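Long-range contacts in Lin1840 protein (Listeria innocua serovar 6a, PDB 4ZOC), which probably hydrolyses terminal, non-reducing beta-D-glucosyl residues of beta-1,2-glucans, releasing beta-D-glucose, as a beta-glucosidase of glycoside hydrolase family 3: residues Ser26-Asn34 with Ile70-Lys78; Leu9-Glu17 with Thr79-Val87. The protein carries 2 engineered substitutions. All coordinates share one frame; numbering follows the deposited sequence.

Interaction 1: residues Ser26-Asn34 with Ile70-Lys78; sequences SPFLFKGTN and IGIQEAYLK
Ile72 of helix 66-79 packs against the 26-34 loop, and its CG1, CG2 and CD1 each meet a different residue there. With CG1 turned away from its own carbonyl carbon (chi1 -71°) and the chain extended beyond, CD1 ends against the Pro27 ring: CB of Pro27 lies 3.4 Å from CD1 of Ile72, tighter than an ordinary carbon-carbon contact. CG1 lies alongside the Thr33 backbone, 3.7 Å from CA of Thr33. The branch methyl CG2 meets the base of the Phe30 side chain, 3.9 Å from CB of Phe30, and these two side chains cross at about a right angle. Further out, the edge of the Phe30 ring brings CE2 to 4.3 Å from CE2 of Tyr76, one turn along the helix; this is a loose apolar touch. Just before Tyr76, CB of Ala75 lies 3.6 Å from O of Lys31 and close to CG of Lys31.

Between these side chains the backbones come close where Gly32, in the type II turn Phe30-Thr33, meets Gly71, with CA of Gly71 3.4 Å from O of Gly32 in a CH...O contact. One water donates to both Lys31 O and Ile72 O, at 2.7 Å from each oxygen.

Val60 of strand 59-61 meets both Pro27 and Phe30, while Thr33 OG1 bonds to Asp68 earlier on the helix. The loop follows the first strand of the TIM barrel. Its contact with the 70-78 helix segment is mainly apolar and has no direct hydrogen bond between the two segments; a single water instead bridges two carbonyl oxygens, both acceptors with no proton to give each other.

Interaction 2: residues Leu9-Glu17 with Thr79-Val87; sequences LVSQMTLDE and TNRLGIPLV
Glu17 OE1 is gripped by two donors: NH2 of Arg81 at 2.8 Å and the backbone N of Thr14 at 2.9 Å. The arginine takes the syn lone pair of OE1, whereas Thr14 N comes from the anti side, 31° out of the carboxylate plane. Arg81 meets the carboxylate side-on, its NE giving a second bond of 2.9 Å to OE2 of Glu17; the two flat groups lie only 4° from coplanar. Arg81 runs extended through chi1 and chi2, then bends at chi3 (71°) into this pose. The same NH2 also donates to Gln12 O, which lies in the guanidinium plane, although the nitrogen stands above the carbonyl plane of Gln12. A water links Gln12 O with NH1 of Arg81. Glu17 N returns a bond to Thr14 OG1, completing a capping box at the start of helix 15-21, so the capping carboxylate is itself held by the salt bridge.

Beside this polar cluster, Leu82 places CD2 over one guanidinium face, toward its rim, and CD1 3.5 Å from CG of Met13. Leu9 slides past Leu82 in the opposite direction, with its CD2 3.7 Å from CB of Leu82. Deeper in, Met13 and Ile84 meet tip to tip, CE of Met13 lying 3.8 Å from CD1 of Ile84.

The contact thus sets the junction between helices 3-12 and 15-21 against the loop joining helix 66-79 to barrel strand 87-90. Met13 also packs on Val329 of helix 322-338, and Ile84 touches Gln21 of helix 15-21.

From the N terminus, the chain first passes through 9-17, then barrel strand 23-25 and the 26-34 loop. Helix 37-47 and strand 59-61 follow before helix 66-79 returns to that loop, where interaction 1 closes the smaller circuit. The helix runs directly into 79-87, which comes back to the N-terminal helices and closes interaction 2, so interaction 1 is nested inside interaction 2. Their centres lie 16 Å apart, and they touch: OE1 of Gln73 is 2.9 Å from N of Leu86, a probable hydrogen bond, while Leu86 packs against Ile72 and Tyr76. Together they tie the N-terminal helices and the first strand's loop to the helix-loop unit leading into strand 87-90.

Interaction 1: residues Ser26-Asn34 with Ile70-Lys78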
ATOM      1  N   SER A  26       6.848  34.529  -7.173  1.00 10.27           N
ATOM      2  CA  SER A  26       6.118  34.627  -8.428  1.00 11.75           C
ATOM      3  C   SER A  26       6.453  35.978  -9.085  1.00 12.23           C
ATOM      4  O   SER A  26       6.804  36.930  -8.355  1.00 13.18           O
ATOM      5  CB  SER A  26       4.642  34.574  -8.144  1.00 13.48           C
ATOM      6  OG  SER A  26       4.270  33.254  -7.765  1.00 13.05           O
ATOM      7  N   PRO A  27       6.329  36.093 -10.416  1.00 11.15           N
ATOM      8  CA  PRO A  27       6.872  37.299 -11.065  1.00 11.27           C
ATOM      9  C   PRO A  27       6.183  38.619 -10.670  1.00 13.80           C
ATOM     10  O   PRO A  27       6.807  39.725 -10.682  1.00 14.51           O
ATOM     11  CB  PRO A  27       6.658  37.037 -12.541  1.00 11.57           C
ATOM     12  CG  PRO A  27       5.550  35.975 -12.608  1.00 12.10           C
ATOM     13  CD  PRO A  27       5.884  35.106 -11.406  1.00 13.05           C
ATOM     14  N   PHE A  28       4.898  38.524 -10.384  1.00 13.28           N
ATOM     15  CA  PHE A  28       4.102  39.755 -10.137  1.00 15.57           C
ATOM     16  C   PHE A  28       4.327  40.334  -8.742  1.00 17.58           C
ATOM     17  O   PHE A  28       3.749  41.367  -8.389  1.00 22.20           O
ATOM     18  CB  PHE A  28       2.594  39.500 -10.383  1.00 18.69           C
ATOM     19  CG  PHE A  28       2.067  38.282  -9.737  1.00 17.26           C
ATOM     20  CD1 PHE A  28       1.661  38.334  -8.432  1.00 18.86           C
ATOM     21  CD2 PHE A  28       1.926  37.086 -10.456  1.00 20.86           C
ATOM     22  CE1 PHE A  28       1.159  37.187  -7.820  1.00 23.80           C
ATOM     23  CE2 PHE A  28       1.440  35.934  -9.824  1.00 22.67           C
ATOM     24  CZ  PHE A  28       1.060  36.010  -8.529  1.00 20.50           C
ATOM     25  N   LEU A  29       5.186  39.688  -7.962  1.00 14.97           N
ATOM     26  CA  LEU A  29       5.720  40.267  -6.708  1.00 17.32           C
ATOM     27  C   LEU A  29       6.933  41.191  -6.936  1.00 16.33           C
ATOM     28  O   LEU A  29       7.418  41.807  -6.016  1.00 18.49           O
ATOM     29  CB  LEU A  29       6.044  39.203  -5.666  1.00 15.64           C
ATOM     30  CG  LEU A  29       4.823  38.348  -5.364  1.00 15.81           C
ATOM     31  CD1 LEU A  29       5.112  37.086  -4.607  1.00 19.52           C
ATOM     32  CD2 LEU A  29       3.796  39.172  -4.599  1.00 16.06           C
ATOM     33  N   PHE A  30       7.362  41.341  -8.165  1.00 14.45           N
ATOM     34  CA  PHE A  30       8.499  42.155  -8.459  1.00 14.71           C
ATOM     35  C   PHE A  30       8.033  43.393  -9.209  1.00 16.57           C
ATOM     36  O   PHE A  30       7.178  43.333 -10.072  1.00 16.30           O
ATOM     37  CB  PHE A  30       9.529  41.399  -9.314  1.00 12.69           C
ATOM     38  CG  PHE A  30      10.191  40.264  -8.629  1.00 11.91           C
ATOM     39  CD1 PHE A  30       9.622  39.026  -8.650  1.00 14.34           C
ATOM     40  CD2 PHE A  30      11.410  40.415  -7.998  1.00 12.90           C
ATOM     41  CE1 PHE A  30      10.278  37.939  -8.032  1.00 11.42           C
ATOM     42  CE2 PHE A  30      12.049  39.345  -7.369  1.00 14.00           C
ATOM     43  CZ  PHE A  30      11.478  38.102  -7.409  1.00 12.26           C
ATOM     44  N   LYS A  31       8.681  44.507  -8.951  1.00 17.17           N
ATOM     45  CA  LYS A  31       8.560  45.630  -9.816  1.00 16.88           C
ATOM     46  C   LYS A  31       8.975  45.260 -11.267  1.00 17.77           C
ATOM     47  O   LYS A  31       9.934  44.462 -11.526  1.00 20.11           O
ATOM     48  CB  LYS A  31       9.474  46.740  -9.283  1.00 16.87           C
ATOM     49  CG  LYS A  31       9.513  47.998 -10.132  1.00 22.39           C
ATOM     50  CD  LYS A  31      10.442  48.990  -9.425  1.00 29.75           C
ATOM     51  CE  LYS A  31      10.756  50.190 -10.300  1.00 34.72           C
ATOM     52  NZ  LYS A  31       9.507  50.951 -10.500  1.00 41.21           N
ATOM     53  N   GLY A  32       8.272  45.849 -12.234  1.00 20.40           N
ATOM     54  CA  GLY A  32       8.682  45.657 -13.634  1.00 19.82           C
ATOM     55  C   GLY A  32       7.992  44.478 -14.329  1.00 19.19           C
ATOM     56  O   GLY A  32       8.177  44.248 -15.542  1.00 15.27           O
ATOM     57  N   THR A  33       7.176  43.746 -13.595  1.00 18.01           N
ATOM     58  CA  THR A  33       6.378  42.689 -14.192  1.00 16.93           C
ATOM     59  C   THR A  33       5.428  43.245 -15.258  1.00 18.23           C
ATOM     60  O   THR A  33       5.030  44.414 -15.217  1.00 18.03           O
ATOM     61  CB  THR A  33       5.556  41.926 -13.115  1.00 16.38           C
ATOM     62  OG1 THR A  33       4.937  40.808 -13.742  1.00 15.72           O
ATOM     63  CG2 THR A  33       4.457  42.815 -12.477  1.00 18.33           C
ATOM     64  N   ASN A  34       5.043  42.449 -16.232  1.00 23.45           N
ATOM     65  CA  ASN A  34       4.097  42.983 -17.192  1.00 24.09           C
ATOM     66  C   ASN A  34       2.791  42.230 -17.212  1.00 19.22           C
ATOM     67  O   ASN A  34       2.078  42.310 -18.175  1.00 22.23           O
ATOM     68  CB  ASN A  34       4.715  43.083 -18.587  1.00 25.91           C
ATOM     69  CG  ASN A  34       4.688  41.812 -19.279  1.00 23.57           C
ATOM     70  OD1 ASN A  34       4.668  40.752 -18.623  1.00 21.61           O
ATOM     71  ND2 ASN A  34       4.546  41.854 -20.587  1.00 24.87           N
ATOM     72  N   ILE A  70      12.306  40.223 -18.945  1.00 11.87           N
ATOM     73  CA  ILE A  70      13.179  41.407 -19.223  1.00 14.03           C
ATOM     74  C   ILE A  70      12.821  42.579 -18.348  1.00 13.25           C
ATOM     75  O   ILE A  70      13.726  43.236 -17.789  1.00 15.53           O
ATOM     76  CB  ILE A  70      13.168  41.781 -20.712  1.00 14.13           C
ATOM     77  CG1 ILE A  70      13.872  40.718 -21.545  1.00 16.14           C
ATOM     78  CG2 ILE A  70      13.820  43.161 -20.941  1.00 17.29           C
ATOM     79  CD1 ILE A  70      13.450  40.724 -23.002  1.00 18.21           C
ATOM     80  N   GLY A  71      11.519  42.817 -18.158  1.00 14.80           N
ATOM     81  CA  GLY A  71      11.031  43.937 -17.339  1.00 14.66           C
ATOM     82  C   GLY A  71      11.470  43.756 -15.896  1.00 15.66           C
ATOM     83  O   GLY A  71      11.931  44.679 -15.253  1.00 14.13           O
ATOM     84  N   ILE A  72      11.293  42.520 -15.385  1.00 13.16           N
ATOM     85  CA  ILE A  72      11.623  42.206 -14.031  1.00 11.34           C
ATOM     86  C   ILE A  72      13.105  42.287 -13.793  1.00  9.92           C
ATOM     87  O   ILE A  72      13.508  42.868 -12.774  1.00 11.73           O
ATOM     88  CB  ILE A  72      11.068  40.813 -13.642  1.00 13.59           C
ATOM     89  CG1 ILE A  72       9.543  40.844 -13.511  1.00 13.04           C
ATOM     90  CG2 ILE A  72      11.677  40.320 -12.326  1.00 12.86           C
ATOM     91  CD1 ILE A  72       8.941  39.429 -13.477  1.00 12.32           C
ATOM     92  N   GLN A  73      13.909  41.662 -14.673  1.00  8.65           N
ATOM     93  CA  GLN A  73      15.350  41.627 -14.509  1.00  9.90           C
ATOM     94  C   GLN A  73      15.903  43.089 -14.638  1.00 12.41           C
ATOM     95  O   GLN A  73      16.816  43.520 -13.890  1.00 13.16           O
ATOM     96  CB  GLN A  73      15.966  40.738 -15.559  1.00  9.52           C
ATOM     97  CG  GLN A  73      17.464  40.472 -15.431  1.00  8.86           C
ATOM     98  CD  GLN A  73      17.752  39.499 -14.282  1.00 10.65           C
ATOM     99  OE1 GLN A  73      17.628  39.867 -13.087  1.00 13.91           O
ATOM    100  NE2 GLN A  73      18.135  38.283 -14.619  1.00 10.28           N
ATOM    101  N   GLU A  74      15.339  43.868 -15.547  1.00 14.74           N
ATOM    102  CA  GLU A  74      15.836  45.253 -15.749  1.00 16.10           C
ATOM    103  C   GLU A  74      15.592  46.121 -14.534  1.00 17.28           C
ATOM    104  O   GLU A  74      16.505  46.777 -14.030  1.00 16.57           O
ATOM    105  CB  GLU A  74      15.202  45.888 -17.044  1.00 18.54           C
ATOM    106  CG  GLU A  74      15.966  47.139 -17.487  1.00 26.87           C
ATOM    107  CD  GLU A  74      15.712  47.536 -18.919  1.00 37.05           C
ATOM    108  OE1 GLU A  74      14.643  47.171 -19.456  1.00 34.87           O
ATOM    109  OE2 GLU A  74      16.605  48.222 -19.508  1.00 53.31           O
ATOM    110  N   ALA A  75      14.371  46.090 -13.995  1.00 19.50           N
ATOM    111  CA  ALA A  75      14.066  46.801 -12.751  1.00 18.07           C
ATOM    112  C   ALA A  75      14.907  46.293 -11.591  1.00 17.70           C
ATOM    113  O   ALA A  75      15.452  47.052 -10.825  1.00 15.99           O
ATOM    114  CB  ALA A  75      12.580  46.730 -12.435  1.00 18.88           C
ATOM    115  N   TYR A  76      15.083  44.985 -11.491  1.00 16.65           N
ATOM    116  CA  TYR A  76      15.777  44.433 -10.367  1.00 12.75           C
ATOM    117  C   TYR A  76      17.245  44.896 -10.359  1.00 14.02           C
ATOM    118  O   TYR A  76      17.779  45.259  -9.306  1.00 14.76           O
ATOM    119  CB  TYR A  76      15.754  42.911 -10.464  1.00 13.32           C
ATOM    120  CG  TYR A  76      16.338  42.201  -9.262  1.00 11.01           C
ATOM    121  CD1 TYR A  76      17.656  41.832  -9.230  1.00 13.24           C
ATOM    122  CD2 TYR A  76      15.533  41.808  -8.240  1.00 15.13           C
ATOM    123  CE1 TYR A  76      18.193  41.170  -8.132  1.00 12.81           C
ATOM    124  CE2 TYR A  76      16.028  41.059  -7.171  1.00 13.01           C
ATOM    125  CZ  TYR A  76      17.369  40.747  -7.138  1.00 12.83           C
ATOM    126  OH  TYR A  76      17.881  40.024  -6.069  1.00 14.94           O
ATOM    127  N   LEU A  77      17.905  44.892 -11.535  1.00 13.12           N
ATOM    128  CA  LEU A  77      19.285  45.266 -11.608  1.00 13.89           C
ATOM    129  C   LEU A  77      19.499  46.774 -11.475  1.00 16.53           C
ATOM    130  O   LEU A  77      20.586  47.175 -11.089  1.00 15.16           O
ATOM    131  CB  LEU A  77      19.933  44.771 -12.901  1.00 13.08           C
ATOM    132  CG  LEU A  77      20.166  43.264 -13.065  1.00 13.44           C
ATOM    133  CD1 LEU A  77      20.586  42.903 -14.442  1.00 14.27           C
ATOM    134  CD2 LEU A  77      21.191  42.764 -12.094  1.00 17.40           C
ATOM    135  N   LYS A  78      18.490  47.585 -11.764  1.00 15.95           N
ATOM    136  CA  LYS A  78      18.603  49.030 -11.473  1.00 21.69           C
ATOM    137  C   LYS A  78      18.795  49.260  -9.959  1.00 22.64           C
ATOM    138  O   LYS A  78      19.496  50.215  -9.574  1.00 18.70           O
ATOM    139  CB  LYS A  78      17.383  49.828 -11.930  1.00 26.81           C
ATOM    140  CG  LYS A  78      17.271  50.055 -13.410  1.00 35.85           C
ATOM    141  CD  LYS A  78      16.010  50.860 -13.767  1.00 36.45           C
ATOM    142  CE  LYS A  78      15.748  50.870 -15.274  1.00 47.61           C
ATOM    143  NZ  LYS A  78      15.998  52.198 -15.894  1.00 52.93           N
TER
HETATM  144  O   HOH W   1      12.200  43.488 -10.444  1.00 18.97           O

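Interaction 2: residues Leu9-Glu17 with Thr79-Val87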
ATOM      1  N   LEU A   9      31.515  38.184  -3.858  1.00 16.64           N
ATOM      2  CA  LEU A   9      30.084  38.583  -3.652  1.00 18.05           C
ATOM      3  C   LEU A   9      29.530  38.134  -2.315  1.00 14.95           C
ATOM      4  O   LEU A   9      28.913  38.916  -1.592  1.00 16.92           O
ATOM      5  CB  LEU A   9      29.203  38.068  -4.790  1.00 19.30           C
ATOM      6  CG  LEU A   9      29.172  38.912  -6.071  1.00 22.57           C
ATOM      7  CD1 LEU A   9      28.436  38.126  -7.147  1.00 21.66           C
ATOM      8  CD2 LEU A   9      28.514  40.264  -5.857  1.00 25.81           C
ATOM      9  N   VAL A  10      29.727  36.843  -2.018  1.00 18.13           N
ATOM     10  CA  VAL A  10      29.243  36.301  -0.777  1.00 18.19           C
ATOM     11  C   VAL A  10      29.818  37.143   0.358  1.00 18.53           C
ATOM     12  O   VAL A  10      29.089  37.524   1.284  1.00 15.25           O
ATOM     13  CB  VAL A  10      29.683  34.831  -0.583  1.00 21.04           C
ATOM     14  CG1 VAL A  10      29.026  34.260   0.664  1.00 22.93           C
ATOM     15  CG2 VAL A  10      29.293  33.988  -1.799  1.00 19.75           C
ATOM     16  N   SER A  11      31.126  37.407   0.279  1.00 20.09           N
ATOM     17  CA  SER A  11      31.835  38.192   1.318  1.00 18.61           C
ATOM     18  C   SER A  11      31.280  39.552   1.508  1.00 19.99           C
ATOM     19  O   SER A  11      31.237  39.986   2.625  1.00 22.28           O
ATOM     20  CB  SER A  11      33.293  38.379   1.035  1.00 23.85           C
ATOM     21  OG  SER A  11      33.866  37.134   0.811  1.00 32.99           O
ATOM     22  N   GLN A  12      30.864  40.197   0.431  1.00 15.35           N
ATOM     23  CA  GLN A  12      30.307  41.568   0.452  1.00 19.15           C
ATOM     24  C   GLN A  12      28.842  41.697   0.816  1.00 15.68           C
ATOM     25  O   GLN A  12      28.383  42.804   1.166  1.00 15.84           O
ATOM     26  CB  GLN A  12      30.488  42.214  -0.899  1.00 21.96           C
ATOM     27  CG  GLN A  12      31.919  42.423  -1.304  1.00 28.65           C
ATOM     28  CD  GLN A  12      31.902  42.914  -2.760  1.00 39.86           C
ATOM     29  OE1 GLN A  12      31.402  42.231  -3.654  1.00 35.41           O
ATOM     30  NE2 GLN A  12      32.328  44.144  -2.973  1.00 50.08           N
ATOM     31  N   MET A  13      28.074  40.615   0.693  1.00 16.04           N
ATOM     32  CA  MET A  13      26.655  40.678   1.009  1.00 14.07           C
ATOM     33  C   MET A  13      26.382  40.836   2.490  1.00 14.06           C
ATOM     34  O   MET A  13      27.036  40.254   3.322  1.00 18.20           O
ATOM     35  CB  MET A  13      25.927  39.416   0.446  1.00 15.41           C
ATOM     36  CG  MET A  13      25.933  39.316  -1.089  1.00 13.69           C
ATOM     37  SD  MET A  13      25.465  37.666  -1.638  1.00 14.81           S
ATOM     38  CE  MET A  13      23.698  37.782  -1.572  1.00 12.41           C
ATOM     39  N   THR A  14      25.391  41.629   2.826  1.00 13.72           N
ATOM     40  CA  THR A  14      24.913  41.744   4.152  1.00 16.38           C
ATOM     41  C   THR A  14      24.153  40.461   4.530  1.00 19.24           C
ATOM     42  O   THR A  14      23.774  39.648   3.663  1.00 16.26           O
ATOM     43  CB  THR A  14      23.923  42.914   4.358  1.00 17.30           C
ATOM     44  OG1 THR A  14      22.724  42.740   3.570  1.00 19.07           O
ATOM     45  CG2 THR A  14      24.603  44.291   4.051  1.00 20.60           C
ATOM     46  N   LEU A  15      23.929  40.292   5.821  1.00 17.55           N
ATOM     47  CA  LEU A  15      23.137  39.132   6.278  1.00 19.75           C
ATOM     48  C   LEU A  15      21.775  39.191   5.582  1.00 17.67           C
ATOM     49  O   LEU A  15      21.324  38.176   5.073  1.00 16.83           O
ATOM     50  CB  LEU A  15      22.950  39.098   7.807  1.00 20.48           C
ATOM     51  CG  LEU A  15      22.190  37.892   8.430  1.00 21.22           C
ATOM     52  CD1 LEU A  15      22.907  36.616   8.068  1.00 19.76           C
ATOM     53  CD2 LEU A  15      22.046  38.045   9.927  1.00 23.91           C
ATOM     54  N   ASP A  16      21.120  40.349   5.565  1.00 15.68           N
ATOM     55  CA  ASP A  16      19.780  40.411   5.018  1.00 17.26           C
ATOM     56  C   ASP A  16      19.788  40.117   3.516  1.00 15.89           C
ATOM     57  O   ASP A  16      18.832  39.488   2.983  1.00 16.40           O
ATOM     58  CB  ASP A  16      19.120  41.756   5.288  1.00 19.13           C
ATOM     59  CG  ASP A  16      18.485  41.863   6.653  1.00 23.68           C
ATOM     60  OD1 ASP A  16      18.469  40.900   7.450  1.00 20.95           O
ATOM     61  OD2 ASP A  16      17.959  42.975   6.934  1.00 27.90           O
ATOM     62  N   GLU A  17      20.859  40.536   2.828  1.00 13.76           N
ATOM     63  CA  GLU A  17      20.961  40.229   1.379  1.00 13.39           C
ATOM     64  C   GLU A  17      21.112  38.703   1.170  1.00 13.54           C
ATOM     65  O   GLU A  17      20.532  38.104   0.257  1.00 13.87           O
ATOM     66  CB  GLU A  17      22.170  40.920   0.738  1.00 13.67           C
ATOM     67  CG  GLU A  17      21.894  42.375   0.390  1.00 13.79           C
ATOM     68  CD  GLU A  17      23.111  43.185   0.079  1.00 17.54           C
ATOM     69  OE1 GLU A  17      24.251  42.779   0.439  1.00 18.46           O
ATOM     70  OE2 GLU A  17      22.878  44.273  -0.501  1.00 21.70           O
ATOM     71  N   THR A  79      18.178  48.416  -9.117  1.00 20.78           N
ATOM     72  CA  THR A  79      18.155  48.622  -7.672  1.00 19.94           C
ATOM     73  C   THR A  79      18.997  47.672  -6.833  1.00 20.32           C
ATOM     74  O   THR A  79      19.268  47.942  -5.633  1.00 23.16           O
ATOM     75  CB  THR A  79      16.733  48.629  -7.144  1.00 20.45           C
ATOM     76  OG1 THR A  79      16.039  47.393  -7.452  1.00 19.15           O
ATOM     77  CG2 THR A  79      15.967  49.842  -7.747  1.00 26.63           C
ATOM     78  N   ASN A  80      19.442  46.570  -7.434  1.00 16.67           N
ATOM     79  CA  ASN A  80      20.189  45.633  -6.671  1.00 18.51           C
ATOM     80  C   ASN A  80      21.603  46.165  -6.367  1.00 18.55           C
ATOM     81  O   ASN A  80      22.341  46.520  -7.288  1.00 17.00           O
ATOM     82  CB  ASN A  80      20.312  44.320  -7.434  1.00 19.45           C
ATOM     83  CG  ASN A  80      20.930  43.242  -6.588  1.00 17.91           C
ATOM     84  OD1 ASN A  80      22.121  42.956  -6.688  1.00 14.96           O
ATOM     85  ND2 ASN A  80      20.109  42.642  -5.742  1.00 15.53           N
ATOM     86  N   ARG A  81      22.017  46.130  -5.109  1.00 17.68           N
ATOM     87  CA  ARG A  81      23.261  46.842  -4.750  1.00 15.86           C
ATOM     88  C   ARG A  81      24.506  46.241  -5.393  1.00 17.41           C
ATOM     89  O   ARG A  81      25.358  46.971  -5.902  1.00 16.46           O
ATOM     90  CB  ARG A  81      23.450  46.886  -3.258  1.00 14.61           C
ATOM     91  CG  ARG A  81      24.697  47.629  -2.773  1.00 16.13           C
ATOM     92  CD  ARG A  81      24.671  47.635  -1.258  1.00 19.03           C
ATOM     93  NE  ARG A  81      24.936  46.316  -0.662  1.00 19.35           N
ATOM     94  CZ  ARG A  81      26.139  45.820  -0.372  1.00 20.95           C
ATOM     95  NH1 ARG A  81      27.213  46.565  -0.596  1.00 19.31           N
ATOM     96  NH2 ARG A  81      26.299  44.606   0.199  1.00 20.69           N
ATOM     97  N   LEU A  82      24.625  44.903  -5.370  1.00 15.55           N
ATOM     98  CA  LEU A  82      25.824  44.250  -5.903  1.00 17.29           C
ATOM     99  C   LEU A  82      25.736  43.709  -7.323  1.00 16.03           C
ATOM    100  O   LEU A  82      26.755  43.240  -7.838  1.00 17.32           O
ATOM    101  CB  LEU A  82      26.315  43.132  -4.957  1.00 18.55           C
ATOM    102  CG  LEU A  82      26.683  43.571  -3.541  1.00 19.31           C
ATOM    103  CD1 LEU A  82      26.860  42.362  -2.635  1.00 21.76           C
ATOM    104  CD2 LEU A  82      27.956  44.420  -3.540  1.00 19.25           C
ATOM    105  N   GLY A  83      24.569  43.831  -7.979  1.00 13.21           N
ATOM    106  CA  GLY A  83      24.468  43.411  -9.366  1.00 15.39           C
ATOM    107  C   GLY A  83      24.282  41.910  -9.520  1.00 14.57           C
ATOM    108  O   GLY A  83      24.822  41.305 -10.426  1.00 16.15           O
ATOM    109  N   ILE A  84      23.536  41.328  -8.592  1.00 12.28           N
ATOM    110  CA  ILE A  84      23.270  39.857  -8.604  1.00 13.21           C
ATOM    111  C   ILE A  84      21.935  39.620  -9.315  1.00 12.22           C
ATOM    112  O   ILE A  84      20.850  39.920  -8.731  1.00 12.16           O
ATOM    113  CB  ILE A  84      23.248  39.259  -7.195  1.00 13.91           C
ATOM    114  CG1 ILE A  84      24.564  39.495  -6.463  1.00 17.24           C
ATOM    115  CG2 ILE A  84      23.099  37.742  -7.263  1.00 17.73           C
ATOM    116  CD1 ILE A  84      24.441  39.156  -4.982  1.00 17.72           C
ATOM    117  N   PRO A  85      21.999  39.186 -10.595  1.00 12.75           N
ATOM    118  CA  PRO A  85      20.773  38.998 -11.357  1.00 13.67           C
ATOM    119  C   PRO A  85      19.918  37.892 -10.791  1.00 12.19           C
ATOM    120  O   PRO A  85      20.424  37.008 -10.099  1.00 11.21           O
ATOM    121  CB  PRO A  85      21.253  38.565 -12.769  1.00 15.27           C
ATOM    122  CG  PRO A  85      22.692  38.741 -12.758  1.00 18.80           C
ATOM    123  CD  PRO A  85      23.150  38.656 -11.319  1.00 16.72           C
ATOM    124  N   LEU A  86      18.631  37.992 -11.074  1.00 10.77           N
ATOM    125  CA  LEU A  86      17.659  36.935 -10.765  1.00 11.28           C
ATOM    126  C   LEU A  86      17.844  35.719 -11.618  1.00 10.92           C
ATOM    127  O   LEU A  86      18.220  35.802 -12.794  1.00  9.92           O
ATOM    128  CB  LEU A  86      16.239  37.446 -10.997  1.00 10.49           C
ATOM    129  CG  LEU A  86      15.737  38.470  -9.979  1.00 11.96           C
ATOM    130  CD1 LEU A  86      14.607  39.226 -10.535  1.00 11.93           C
ATOM    131  CD2 LEU A  86      15.330  37.775  -8.696  1.00 12.19           C
ATOM    132  N   VAL A  87      17.540  34.549 -11.037  1.00 13.65           N
ATOM    133  CA  VAL A  87      17.437  33.331 -11.866  1.00 10.91           C
ATOM    134  C   VAL A  87      15.950  32.972 -12.004  1.00  9.20           C
ATOM    135  O   VAL A  87      15.204  33.114 -11.034  1.00  9.19           O
ATOM    136  CB  VAL A  87      18.306  32.110 -11.312  1.00 10.50           C
ATOM    137  CG1 VAL A  87      17.969  31.795  -9.846  1.00  9.74           C
ATOM    138  CG2 VAL A  87      18.182  30.951 -12.279  1.00 10.46           C
TER
HETATM  139  O   HOH W   2      29.792  45.497   0.383  1.00 35.67           O
HETATM  140  O   HOH W   3      23.137  43.192  -3.393  1.00 14.53           O